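Local coordinates for endo-xylogalacturonan hydrolase A (Aspergillus tubingensis, PDB 4C2L), which cleaves the galacturonic acid backbone of xylogalacturonan, the xylose-substituted component of the hairy regions of pectin, at residues Lys152-Ser160 with Pro185-Ile193; Ser294-Ser302 with Lys335-Gly346. All coordinates share one frame; numbering follows the deposited sequence. Where two conformers were deposited one is given.

How the interactions relate
Both contacts pair successive strands of one parallel face of a right-handed beta-helix, and along the chain interaction 1 is complete before interaction 2 begins. Their centres lie 24 Å apart and their nearest atoms about 11 Å, so they do not touch; strands 213-215, 235-240 and 266-269 fill the interval. Interaction 1 lies at the probable catalytic centre: the side chain of Asp189 comes within about 3 Å of that of Asp210, the proton donor by similarity. Interaction 2 flanks the same region at longer range, with the side chain of Gln301 about 10 Å from that of Asp210 and about 5 Å from a bound sulfate.

Interaction 1: residues Lys152-Ser160 with Pro185-Ile193; sequences KNPPNVFNS and PKNTDGFDI. With SO4 (sulfate ion), chain G.
Residues Lys152-Ser160 and Pro185-Ile193 come together as two loops that run on into adjacent parallel strands. Phe158 N donates to Asp189 O at 2.9 Å, and Asp192 N returns a 2.8 Å bond to Asn159 O. Before the strands begin, a type II turn from Pro185 to Thr188 brings Asn187 O against the amide of Asn156. With its CG anti to the backbone N (chi1 -158°), Asn156 swings ND2 back to this carbonyl at 2.8 Å, the acceptor lying in the amide plane; Arg132 binds the side-chain oxygen of Asn187. The Phe158 ring is clasped within and across the contact: Pro154 CG sits over the centre of one face, while Thr188 O and Asp189 O approach its edge in the ring plane. Asn159 lies alongside Phe191, amide and ring 20° apart, and its ND2 reaches Gly190 O at 3.1 Å; its OD1 is held by Gln151. Just ahead of the strand, Val157 CG2 lies against Asp192 OD2 at 3.5 Å. Well away from this pairing, the extended Lys152 chain carries NZ to two sulfate oxygens, O2 at 2.9 Å and O4 at 3.0 Å, an ion that Arg150 also binds. Asp189 OD2 has Asp192 OD1 as a neighbour only 2.5 Å away. Asn187, Thr188 and Asp189 fit the Asn-Thr-Asp motif of family 28 glycosidases, and Asp189 stands beside Asp210, the proton donor by similarity, consistent with a place in the catalytic groove on this parallel face of the beta-helix.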
loop_
_atom_site.group_PDB
_atom_site.type_symbol
_atom_site.label_atom_id
_atom_site.label_comp_id
_atom_site.label_asym_id
_atom_site.label_seq_id
_atom_site.Cartn_x
_atom_site.Cartn_y
_atom_site.Cartn_z
ATOM N N LYS A 152 1.140 10.500 -9.293
ATOM C CA LYS A 152 1.755 11.664 -8.661
ATOM C C LYS A 152 0.803 12.298 -7.643
ATOM O O LYS A 152 -0.355 12.563 -7.967
ATOM C CB LYS A 152 2.065 12.697 -9.758
ATOM C CG LYS A 152 2.611 14.019 -9.251
ATOM C CD LYS A 152 2.829 14.954 -10.437
ATOM C CE LYS A 152 3.170 16.356 -9.960
ATOM N NZ LYS A 152 3.456 17.207 -11.156
ATOM N N ASN A 153 1.289 12.500 -6.420
ATOM C CA ASN A 153 0.598 13.298 -5.400
ATOM C C ASN A 153 -0.876 12.931 -5.170
ATOM O O ASN A 153 -1.767 13.775 -5.289
ATOM C CB ASN A 153 0.759 14.797 -5.698
ATOM C CG ASN A 153 2.212 15.230 -5.740
ATOM O OD1 ASN A 153 3.077 14.587 -5.128
ATOM N ND2 ASN A 153 2.497 16.342 -6.450
ATOM N N PRO A 154 -1.140 11.667 -4.812
ATOM C CA PRO A 154 -2.513 11.299 -4.429
ATOM C C PRO A 154 -2.890 12.007 -3.130
ATOM O O PRO A 154 -2.033 12.216 -2.272
ATOM C CB PRO A 154 -2.398 9.799 -4.160
ATOM C CG PRO A 154 -0.978 9.621 -3.696
ATOM C CD PRO A 154 -0.199 10.557 -4.605
ATOM N N PRO A 155 -4.168 12.388 -2.974
ATOM C CA PRO A 155 -4.599 12.986 -1.704
ATOM C C PRO A 155 -4.387 12.024 -0.525
ATOM O O PRO A 155 -4.152 12.459 0.602
ATOM C CB PRO A 155 -6.106 13.192 -1.897
ATOM C CG PRO A 155 -6.347 13.149 -3.354
ATOM C CD PRO A 155 -5.210 12.415 -4.024
ATOM N N ASN A 156 -4.436 10.726 -0.796
ATOM C CA ASN A 156 -4.457 9.708 0.273
ATOM C C ASN A 156 -3.861 8.443 -0.373
ATOM O O ASN A 156 -2.798 8.508 -0.981
ATOM C CB ASN A 156 -5.933 9.533 0.708
ATOM C CG ASN A 156 -6.136 8.940 2.125
ATOM O OD1 ASN A 156 -7.229 9.103 2.689
ATOM N ND2 ASN A 156 -5.174 8.208 2.654
ATOM N N VAL A 157 -4.538 7.297 -0.272
ATOM C CA VAL A 157 -3.964 6.027 -0.760
ATOM C C VAL A 157 -3.806 6.071 -2.283
ATOM O O VAL A 157 -4.679 6.598 -2.984
ATOM C CB VAL A 157 -4.860 4.833 -0.333
ATOM C CG1 VAL A 157 -4.376 3.515 -0.957
ATOM C CG2 VAL A 157 -4.875 4.749 1.200
ATOM N N PHE A 158 -2.693 5.535 -2.801
ATOM C CA PHE A 158 -2.503 5.462 -4.254
ATOM C C PHE A 158 -3.438 4.404 -4.847
ATOM O O PHE A 158 -4.257 4.697 -5.725
ATOM C CB PHE A 158 -1.073 5.032 -4.608
ATOM C CG PHE A 158 -0.020 6.102 -4.474
ATOM C CD1 PHE A 158 0.652 6.310 -3.261
ATOM C CD2 PHE A 158 0.392 6.813 -5.601
ATOM C CE1 PHE A 158 1.682 7.253 -3.162
ATOM C CE2 PHE A 158 1.422 7.751 -5.522
ATOM C CZ PHE A 158 2.064 7.985 -4.304
ATOM N N ASN A 159 -3.286 3.156 -4.404
ATOM C CA ASN A 159 -3.993 2.031 -5.015
ATOM C C ASN A 159 -4.584 1.159 -3.936
ATOM O O ASN A 159 -3.921 0.855 -2.938
ATOM C CB ASN A 159 -3.009 1.138 -5.795
ATOM C CG ASN A 159 -2.299 1.882 -6.885
ATOM O OD1 ASN A 159 -2.899 2.207 -7.900
ATOM N ND2 ASN A 159 -1.022 2.190 -6.669
ATOM N N SER A 160 -5.828 0.739 -4.136
ATOM C CA SER A 160 -6.485 -0.187 -3.228
ATOM C C SER A 160 -7.137 -1.307 -4.044
ATOM O O SER A 160 -7.666 -1.038 -5.126
ATOM C CB SER A 160 -7.542 0.564 -2.421
ATOM O OG SER A 160 -8.225 -0.306 -1.545
ATOM N N PRO A 185 2.708 14.292 3.134
ATOM C CA PRO A 185 1.630 13.605 2.411
ATOM C C PRO A 185 1.152 12.392 3.225
ATOM O O PRO A 185 1.484 11.249 2.913
ATOM C CB PRO A 185 2.299 13.178 1.107
ATOM C CG PRO A 185 3.764 13.100 1.412
ATOM C CD PRO A 185 4.033 14.073 2.523
ATOM N N LYS A 186 0.375 12.660 4.271
ATOM C CA LYS A 186 -0.050 11.616 5.215
ATOM C C LYS A 186 -0.887 10.524 4.545
ATOM O O LYS A 186 -1.704 10.817 3.682
ATOM C CB LYS A 186 -0.899 12.230 6.327
ATOM C CG LYS A 186 -0.144 13.116 7.294
ATOM C CD LYS A 186 0.768 12.319 8.197
ATOM C CE LYS A 186 1.261 13.190 9.347
ATOM N NZ LYS A 186 2.190 12.419 10.229
ATOM N N ASN A 187 -0.683 9.277 4.970
ATOM C CA ASN A 187 -1.543 8.157 4.568
ATOM C C ASN A 187 -1.530 7.903 3.068
ATOM O O ASN A 187 -2.529 7.456 2.511
ATOM C CB ASN A 187 -2.980 8.393 5.058
ATOM C CG ASN A 187 -3.036 8.709 6.544
ATOM O OD1 ASN A 187 -3.319 9.843 6.935
ATOM N ND2 ASN A 187 -2.750 7.700 7.382
ATOM N N THR A 188 -0.400 8.199 2.426
ATOM C CA THR A 188 -0.257 7.945 0.999
ATOM C C THR A 188 0.229 6.517 0.744
ATOM O O THR A 188 1.237 6.308 0.063
ATOM C CB THR A 188 0.638 8.997 0.319
ATOM O OG1 THR A 188 1.820 9.218 1.109
ATOM C CG2 THR A 188 -0.156 10.319 0.178
ATOM N N ASP A 189 -0.492 5.524 1.300
ATOM C CA ASP A 189 -0.105 4.109 1.127
ATOM C C ASP A 189 0.057 3.786 -0.358
ATOM O O ASP A 189 -0.782 4.180 -1.176
ATOM C CB ASP A 189 -1.204 3.166 1.633
ATOM C CG ASP A 189 -1.550 3.348 3.093
ATOM O OD1 ASP A 189 -1.224 4.388 3.695
ATOM O OD2 ASP A 189 -2.205 2.423 3.641
ATOM N N GLY A 190 1.107 3.054 -0.729
ATOM C CA GLY A 190 1.259 2.666 -2.126
ATOM C C GLY A 190 0.169 1.704 -2.584
ATOM O O GLY A 190 -0.456 1.893 -3.635
ATOM N N PHE A 191 -0.021 0.629 -1.827
ATOM C CA PHE A 191 -0.976 -0.414 -2.204
ATOM C C PHE A 191 -1.606 -0.918 -0.938
ATOM O O PHE A 191 -0.901 -1.396 -0.050
ATOM C CB PHE A 191 -0.260 -1.600 -2.888
ATOM C CG PHE A 191 0.530 -1.206 -4.086
ATOM C CD1 PHE A 191 1.829 -0.726 -3.949
ATOM C CD2 PHE A 191 -0.035 -1.276 -5.354
ATOM C CE1 PHE A 191 2.561 -0.342 -5.060
ATOM C CE2 PHE A 191 0.701 -0.894 -6.473
ATOM C CZ PHE A 191 1.996 -0.422 -6.318
ATOM N N ASP A 192 -2.933 -0.816 -0.852
ATOM C CA ASP A 192 -3.666 -1.407 0.252
ATOM C C ASP A 192 -4.384 -2.592 -0.361
ATOM O O ASP A 192 -5.351 -2.403 -1.114
ATOM C CB ASP A 192 -4.701 -0.423 0.804
ATOM C CG ASP A 192 -4.115 0.573 1.798
ATOM O OD1 ASP A 192 -2.913 0.528 2.108
ATOM O OD2 ASP A 192 -4.897 1.402 2.273
ATOM N N ILE A 193 -3.898 -3.801 -0.079
ATOM C CA ILE A 193 -4.445 -4.998 -0.721
ATOM C C ILE A 193 -5.327 -5.721 0.278
ATOM O O ILE A 193 -4.829 -6.285 1.247
ATOM C CB ILE A 193 -3.317 -5.924 -1.257
ATOM C CG1 ILE A 193 -2.355 -5.127 -2.172
ATOM C CG2 ILE A 193 -3.916 -7.145 -1.971
ATOM C CD1 ILE A 193 -3.005 -4.492 -3.396
HETATM S S SO4 G . 6.977 16.863 -10.980
HETATM O O1 SO4 G . 7.563 15.823 -10.102
HETATM O O2 SO4 G . 6.052 16.284 -11.985
HETATM O O3 SO4 G . 8.067 17.548 -11.702
HETATM O O4 SO4 G . 6.247 17.831 -10.129
HETATM O O HOH W 1 -7.848 -2.349 0.598
#

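Interaction 2: residues Ser294-Ser302 with Lys335-Gly346; sequences SDYAFQIQS and KYDPVVANLDCG
Strands 298-301 and 339-344 run parallel, 4.5 Å apart at closest approach and 22° from alignment, bonded through Asn342 N to Phe298 O, Ile300 N to Asn342 O and Asp344 N to Ile300 O. Just before them, the Tyr296 and Tyr336 rings form an offset stack, centroids 4.2 Å apart and planes at 7°. Asn342 closes the opposite face of Tyr296: its CB makes a CH-pi contact, while ND2 donates an almost straight 3.2 Å bond to Tyr296 OH, which lies in the amide plane. A chi1 of -164° lays the Asn342 amide alongside the tyrosine. Lys335 CG rests over the far face of Tyr336; a water bridges Lys335 NZ to Asp295 OD2, while Asp295 OD1 bonds to Ser333 OG. On the face carrying Phe298, Ile300 and Leu343, Leu343 CD2 meets the edge of the Phe298 ring at 3.6 Å; beyond the strand, Cys345 SG comes to Ile300 CD1 at 3.7 Å. Just past strand 298-301, Ser302 OG donates to Asp344 O, at the end of strand 339-344 (2.7 Å). Strands 266-269 and 368-372 flank the pair; strands 319-329 and 350-358 pack against its interior side chains, with Cys345 disulfide-bonded to Cys351.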
loop_
_atom_site.group_PDB
_atom_site.type_symbol
_atom_site.label_atom_id
_atom_site.label_comp_id
_atom_site.label_asym_id
_atom_site.label_seq_id
_atom_site.Cartn_x
_atom_site.Cartn_y
_atom_site.Cartn_z
ATOM N N SER A 294 16.442 2.642 7.467
ATOM C CA SER A 294 15.099 2.464 8.028
ATOM C C SER A 294 15.189 2.270 9.542
ATOM O O SER A 294 16.200 1.774 10.036
ATOM C CB SER A 294 14.409 1.292 7.349
ATOM O OG SER A 294 14.158 1.620 5.987
ATOM N N ASP A 295 14.165 2.667 10.289
ATOM C CA ASP A 295 14.297 2.667 11.756
ATOM C C ASP A 295 14.376 1.264 12.369
ATOM O O ASP A 295 15.161 1.026 13.288
ATOM C CB ASP A 295 13.209 3.505 12.424
ATOM C CG ASP A 295 13.203 4.951 11.939
ATOM O OD1 ASP A 295 14.288 5.503 11.649
ATOM O OD2 ASP A 295 12.098 5.524 11.845
ATOM N N TYR A 296 13.557 0.347 11.870
ATOM C CA TYR A 296 13.668 -1.069 12.198
ATOM C C TYR A 296 13.728 -1.847 10.904
ATOM O O TYR A 296 13.098 -1.470 9.907
ATOM C CB TYR A 296 12.432 -1.559 12.963
ATOM C CG TYR A 296 12.281 -1.123 14.399
ATOM C CD1 TYR A 296 13.325 -1.260 15.320
ATOM C CD2 TYR A 296 11.053 -0.649 14.860
ATOM C CE1 TYR A 296 13.156 -0.884 16.645
ATOM C CE2 TYR A 296 10.874 -0.278 16.183
ATOM C CZ TYR A 296 11.931 -0.405 17.067
ATOM O OH TYR A 296 11.745 -0.029 18.380
ATOM N N ALA A 297 14.447 -2.963 10.920
ATOM C CA ALA A 297 14.444 -3.882 9.810
ATOM C C ALA A 297 13.137 -4.675 9.815
ATOM O O ALA A 297 12.560 -4.946 8.766
ATOM C CB ALA A 297 15.629 -4.829 9.908
ATOM N N PHE A 298 12.705 -5.086 11.002
ATOM C CA PHE A 298 11.449 -5.835 11.128
ATOM C C PHE A 298 10.769 -5.516 12.435
ATOM O O PHE A 298 11.431 -5.279 13.460
ATOM C CB PHE A 298 11.687 -7.345 11.001
ATOM C CG PHE A 298 10.448 -8.110 10.633
ATOM C CD1 PHE A 298 10.057 -8.214 9.302
ATOM C CD2 PHE A 298 9.650 -8.695 11.611
ATOM C CE1 PHE A 298 8.896 -8.900 8.950
ATOM C CE2 PHE A 298 8.494 -9.394 11.264
ATOM C CZ PHE A 298 8.112 -9.484 9.931
ATOM N N GLN A 299 9.438 -5.517 12.426
ATOM C CA GLN A 299 8.723 -5.185 13.635
ATOM C C GLN A 299 7.449 -5.997 13.722
ATOM O O GLN A 299 6.762 -6.184 12.721
ATOM C CB GLN A 299 8.412 -3.683 13.679
ATOM C CG GLN A 299 7.703 -3.241 14.944
ATOM C CD GLN A 299 7.501 -1.745 15.027
ATOM O OE1 GLN A 299 7.678 -1.019 14.040
ATOM N NE2 GLN A 299 7.100 -1.269 16.206
ATOM N N ILE A 300 7.165 -6.507 14.918
ATOM C CA ILE A 300 5.866 -7.077 15.191
ATOM C C ILE A 300 5.227 -6.250 16.287
ATOM O O ILE A 300 5.810 -6.070 17.378
ATOM C CB ILE A 300 5.947 -8.553 15.623
ATOM C CG1 ILE A 300 6.518 -9.416 14.480
ATOM C CG2 ILE A 300 4.557 -9.048 16.022
ATOM C CD1 ILE A 300 6.806 -10.848 14.897
ATOM N N GLN A 301 4.028 -5.757 15.991
ATOM C CA GLN A 301 3.228 -5.022 16.948
ATOM C C GLN A 301 2.010 -5.846 17.282
ATOM O O GLN A 301 1.285 -6.274 16.381
ATOM C CB GLN A 301 2.798 -3.667 16.366
ATOM C CG GLN A 301 3.945 -2.677 16.223
ATOM C CD GLN A 301 3.553 -1.493 15.358
ATOM O OE1 GLN A 301 2.953 -0.531 15.843
ATOM N NE2 GLN A 301 3.868 -1.567 14.078
ATOM N N SER A 302 1.794 -6.086 18.577
ATOM C CA SER A 302 0.644 -6.857 19.035
ATOM C C SER A 302 -0.269 -6.015 19.928
ATOM O O SER A 302 -1.309 -6.490 20.395
ATOM C CB SER A 302 1.111 -8.087 19.811
ATOM O OG SER A 302 1.900 -7.699 20.920
ATOM N N LYS A 335 17.946 6.005 14.974
ATOM C CA LYS A 335 16.843 6.238 15.889
ATOM C C LYS A 335 16.777 5.250 17.056
ATOM O O LYS A 335 16.636 5.661 18.205
ATOM C CB LYS A 335 15.507 6.241 15.152
ATOM C CG LYS A 335 14.347 6.549 16.075
ATOM C CD LYS A 335 13.044 6.671 15.315
ATOM C CE LYS A 335 11.944 7.124 16.257
ATOM N NZ LYS A 335 10.678 7.266 15.496
ATOM N N TYR A 336 16.845 3.957 16.750
ATOM C CA TYR A 336 16.695 2.927 17.788
ATOM C C TYR A 336 17.987 2.179 18.097
ATOM O O TYR A 336 17.999 1.275 18.940
ATOM C CB TYR A 336 15.600 1.929 17.402
ATOM C CG TYR A 336 14.226 2.541 17.300
ATOM C CD1 TYR A 336 13.620 3.136 18.408
ATOM C CD2 TYR A 336 13.522 2.513 16.094
ATOM C CE1 TYR A 336 12.346 3.690 18.318
ATOM C CE2 TYR A 336 12.250 3.061 15.996
ATOM C CZ TYR A 336 11.670 3.647 17.101
ATOM O OH TYR A 336 10.408 4.189 16.995
ATOM N N ASP A 337 19.065 2.561 17.416
ATOM C CA ASP A 337 20.393 2.009 17.650
ATOM C C ASP A 337 20.571 1.771 19.159
ATOM O O ASP A 337 20.382 2.691 19.954
ATOM C CB ASP A 337 21.433 2.998 17.107
ATOM C CG ASP A 337 22.821 2.395 16.974
ATOM O OD1 ASP A 337 23.166 1.481 17.751
ATOM O OD2 ASP A 337 23.578 2.833 16.078
ATOM N N PRO A 338 20.937 0.537 19.571
ATOM C CA PRO A 338 21.430 -0.646 18.851
ATOM C C PRO A 338 20.364 -1.629 18.329
ATOM O O PRO A 338 20.710 -2.631 17.701
ATOM C CB PRO A 338 22.261 -1.351 19.922
ATOM C CG PRO A 338 21.513 -1.066 21.177
ATOM C CD PRO A 338 20.947 0.322 21.032
ATOM N N VAL A 339 19.096 -1.328 18.587
ATOM C CA VAL A 339 17.995 -2.225 18.236
ATOM C C VAL A 339 17.682 -2.126 16.742
ATOM O O VAL A 339 17.433 -1.028 16.235
ATOM C CB VAL A 339 16.736 -1.910 19.079
ATOM C CG1 VAL A 339 15.591 -2.849 18.716
ATOM C CG2 VAL A 339 17.059 -2.012 20.569
ATOM N N VAL A 340 17.698 -3.266 16.054
ATOM C CA VAL A 340 17.397 -3.316 14.612
ATOM C C VAL A 340 16.035 -3.963 14.323
ATOM O O VAL A 340 15.542 -3.908 13.190
ATOM C CB VAL A 340 18.498 -4.050 13.824
ATOM C CG1 VAL A 340 19.848 -3.355 14.017
ATOM C CG2 VAL A 340 18.584 -5.520 14.241
ATOM N N ALA A 341 15.445 -4.586 15.341
ATOM C CA ALA A 341 14.125 -5.224 15.197
ATOM C C ALA A 341 13.416 -5.285 16.539
ATOM O O ALA A 341 14.056 -5.473 17.566
ATOM C CB ALA A 341 14.268 -6.619 14.604
ATOM N N ASN A 342 12.091 -5.138 16.522
ATOM C CA ASN A 342 11.286 -5.165 17.737
ATOM C C ASN A 342 10.153 -6.155 17.502
ATOM O O ASN A 342 9.172 -5.844 16.821
ATOM C CB ASN A 342 10.732 -3.764 18.042
ATOM C CG ASN A 342 10.217 -3.626 19.471
ATOM O OD1 ASN A 342 9.818 -4.604 20.110
ATOM N ND2 ASN A 342 10.233 -2.399 19.984
ATOM N N LEU A 343 10.306 -7.360 18.039
ATOM C CA LEU A 343 9.365 -8.445 17.769
ATOM C C LEU A 343 8.511 -8.639 19.003
ATOM O O LEU A 343 8.807 -9.487 19.863
ATOM C CB LEU A 343 10.114 -9.731 17.397
ATOM C CG LEU A 343 11.237 -9.648 16.356
ATOM C CD1 LEU A 343 11.871 -11.007 16.086
ATOM C CD2 LEU A 343 10.736 -9.033 15.054
ATOM N N ASP A 344 7.466 -7.822 19.109
ATOM C CA ASP A 344 6.589 -7.873 20.260
ATOM C C ASP A 344 5.365 -8.762 19.992
ATOM O O ASP A 344 4.254 -8.261 19.798
ATOM C CB ASP A 344 6.158 -6.462 20.694
ATOM C CG ASP A 344 5.611 -6.437 22.116
ATOM O OD1 ASP A 344 6.195 -7.124 22.985
ATOM O OD2 ASP A 344 4.610 -5.740 22.374
ATOM N N CYS A 345 5.567 -10.080 19.983
ATOM C CA CYS A 345 4.431 -10.991 19.794
ATOM C C CYS A 345 3.491 -10.958 21.007
ATOM O O CYS A 345 3.929 -10.670 22.120
ATOM C CB CYS A 345 4.901 -12.418 19.506
ATOM S SG CYS A 345 5.223 -12.661 17.738
ATOM N N GLY A 346 2.214 -11.250 20.770
ATOM C CA GLY A 346 1.199 -11.195 21.818
ATOM C C GLY A 346 1.371 -12.319 22.827
ATOM O O GLY A 346 1.863 -13.392 22.495
HETATM O O HOH W 2 16.978 2.711 14.288
HETATM O O HOH W 3 10.049 5.231 13.545
#